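Ribokinase (Giardia lamblia, PDB 6WHJ) probably catalyses the ATP- and magnesium-dependent phosphorylation of D-ribose at O-5, yielding D-ribose 5-phosphate. Local coordinates at residues G121-K124 with P125-P129. Numbering follows the deposited sequence.
Sequences GMLK and PSLVP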
ATOM      1  N   GLY B 121      -5.792   9.951 -14.463  1.00 24.17           N
ATOM      2  CA  GLY B 121      -5.523  11.343 -14.762  1.00 26.31           C
ATOM      3  C   GLY B 121      -5.501  11.685 -16.246  1.00 29.83           C
ATOM      4  O   GLY B 121      -5.444  12.876 -16.577  1.00 32.28           O
ATOM      5  N   MET B 122      -5.543  10.690 -17.142  1.00 27.71           N
ATOM      6  CA  MET B 122      -5.593  10.958 -18.577  1.00 28.88           C
ATOM      7  C   MET B 122      -7.004  10.960 -19.151  1.00 28.61           C
ATOM      8  O   MET B 122      -7.167  11.272 -20.340  1.00 27.51           O
ATOM      9  CB  MET B 122      -4.766   9.940 -19.375  1.00 28.55           C
ATOM     10  CG  MET B 122      -3.287  10.247 -19.473  1.00 33.27           C
ATOM     11  SD  MET B 122      -2.365   9.876 -17.982  1.00 43.18           S
ATOM     12  CE  MET B 122      -0.701  10.133 -18.616  1.00 35.47           C
ATOM     13  N   LEU B 123      -8.015  10.593 -18.362  1.00 25.35           N
ATOM     14  CA  LEU B 123      -9.395  10.516 -18.841  1.00 25.52           C
ATOM     15  C   LEU B 123      -9.905  11.935 -19.051  1.00 26.11           C
ATOM     16  O   LEU B 123     -10.220  12.640 -18.094  1.00 24.86           O
ATOM     17  CB  LEU B 123     -10.264   9.752 -17.845  1.00 28.21           C
ATOM     18  CG  LEU B 123     -11.711   9.440 -18.242  1.00 26.72           C
ATOM     19  CD1 LEU B 123     -11.722   8.547 -19.447  1.00 23.18           C
ATOM     20  CD2 LEU B 123     -12.467   8.779 -17.115  1.00 23.87           C
ATOM     21  N   LYS B 124      -9.976  12.351 -20.312  1.00 31.93           N
ATOM     22  CA  LYS B 124     -10.479  13.628 -20.796  1.00 26.94           C
ATOM     23  C   LYS B 124     -11.540  13.324 -21.838  1.00 28.77           C
ATOM     24  O   LYS B 124     -11.595  12.205 -22.359  1.00 28.66           O
ATOM     25  CB  LYS B 124      -9.405  14.495 -21.479  1.00 28.13           C
ATOM     26  CG  LYS B 124      -8.017  14.581 -20.907  1.00 26.57           C
ATOM     27  CD  LYS B 124      -7.200  15.457 -21.841  1.00 27.12           C
ATOM     28  CE  LYS B 124      -5.990  16.058 -21.177  1.00 28.62           C
ATOM     29  NZ  LYS B 124      -5.200  15.014 -20.473  1.00 31.74           N
ATOM     30  N   PRO B 125     -12.396  14.294 -22.173  1.00 27.82           N
ATOM     31  CA  PRO B 125     -13.306  14.078 -23.308  1.00 28.42           C
ATOM     32  C   PRO B 125     -12.593  13.657 -24.583  1.00 32.78           C
ATOM     33  O   PRO B 125     -13.045  12.721 -25.255  1.00 33.94           O
ATOM     34  CB  PRO B 125     -13.982  15.450 -23.473  1.00 28.80           C
ATOM     35  CG  PRO B 125     -13.963  16.032 -22.089  1.00 28.88           C
ATOM     36  CD  PRO B 125     -12.666  15.568 -21.479  1.00 27.49           C
ATOM     37  N   SER B 126     -11.458  14.290 -24.905  1.00 31.47           N
ATOM     38  CA  SER B 126     -10.757  13.990 -26.154  1.00 31.08           C
ATOM     39  C   SER B 126     -10.309  12.526 -26.229  1.00 33.49           C
ATOM     40  O   SER B 126     -10.145  11.983 -27.329  1.00 31.75           O
ATOM     41  CB  SER B 126      -9.577  14.953 -26.332  1.00 30.40           C
ATOM     42  OG  SER B 126      -8.511  14.660 -25.437  1.00 33.54           O
ATOM     43  N   LEU B 127     -10.063  11.886 -25.085  1.00 29.45           N
ATOM     44  CA  LEU B 127      -9.724  10.467 -25.089  1.00 30.97           C
ATOM     45  C   LEU B 127     -10.916   9.592 -25.460  1.00 31.96           C
ATOM     46  O   LEU B 127     -10.726   8.463 -25.927  1.00 29.70           O
ATOM     47  CB  LEU B 127      -9.188  10.051 -23.716  1.00 29.89           C
ATOM     48  CG  LEU B 127      -8.589   8.651 -23.673  1.00 32.53           C
ATOM     49  CD1 LEU B 127      -7.393   8.610 -24.607  1.00 26.76           C
ATOM     50  CD2 LEU B 127      -8.211   8.238 -22.245  1.00 29.52           C
ATOM     51  N   VAL B 128     -12.134  10.082 -25.248  1.00 28.60           N
ATOM     52  CA  VAL B 128     -13.348   9.330 -25.552  1.00 34.49           C
ATOM     53  C   VAL B 128     -14.192  10.211 -26.468  1.00 34.48           C
ATOM     54  O   VAL B 128     -15.251  10.718 -26.060  1.00 32.64           O
ATOM     55  CB  VAL B 128     -14.094   8.917 -24.269  1.00 33.44           C
ATOM     56  CG1 VAL B 128     -13.440   7.700 -23.652  1.00 32.46           C
ATOM     57  CG2 VAL B 128     -14.102  10.042 -23.247  1.00 32.49           C
ATOM     58  N   PRO B 129     -13.763  10.405 -27.716  1.00 31.58           N
ATOM     59  CA  PRO B 129     -14.392  11.422 -28.571  1.00 34.11           C
ATOM     60  C   PRO B 129     -15.846  11.148 -28.908  1.00 39.17           C
ATOM     61  O   PRO B 129     -16.539  12.070 -29.357  1.00 36.57           O
ATOM     62  CB  PRO B 129     -13.513  11.404 -29.826  1.00 32.09           C
ATOM     63  CG  PRO B 129     -12.917  10.039 -29.847  1.00 31.86           C
ATOM     64  CD  PRO B 129     -12.674   9.702 -28.418  1.00 36.63           C
TER
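Lys124 and Leu127 close a type I beta turn with Pro125 and Ser126 at its corners, and a second type I turn, from Pro125 to Val128, follows one residue later. The pair illustrates how two overlapping turns, each closed by a backbone hydrogen bond, coil a loop into a single helical turn; here it lies between strand 111-116 and helix 131-135 of the ribokinase (PfkB-family) fold, with the side chain of Leu123 about 8 Å from Gly45, a predicted substrate-binding residue. Pro125 follows a trans peptide bond, its CA lying 3.8 Å from CA of Lys124. Its ring fixes phi near -53°, a value suited to the first corner of such a turn, and rests against Leu154 and Val158 of helix 149-165. Pro125 O accepts a hydrogen bond from Val128 N at 2.8 Å, which closes the second turn. At Ser126 the hydroxyl faces back along the chain, with OG 3.9 Å from Lys124 CD, a loose van der Waals approach to the aliphatic part of the lysine. Leu127 closes the first turn through a weak hydrogen bond, Leu127 N to Lys124 O at 3.1 Å, bent to 132° at the hydrogen. With chi1 at -170°, its CG is swung opposite the backbone N, and Leu127 CD2 lies 3.7 Å from Met122 O. Leu127 CD2 also meets Leu123 CD1 at 4.5 Å, the edge of apolar contact. Both leucines also touch Ala67 of strand 62-69, while Leu127 meets Lys91 and Val93 of strand 91-93, so the loop bridges this flank of the large sheet and helix 149-165. Val128 is buried against Val65 and Cys89; its CG2 methyl, set between its own backbone N and carbonyl carbon, lies 3.4 Å from Lys124 O, the oxygen that also receives the Leu127 N-H.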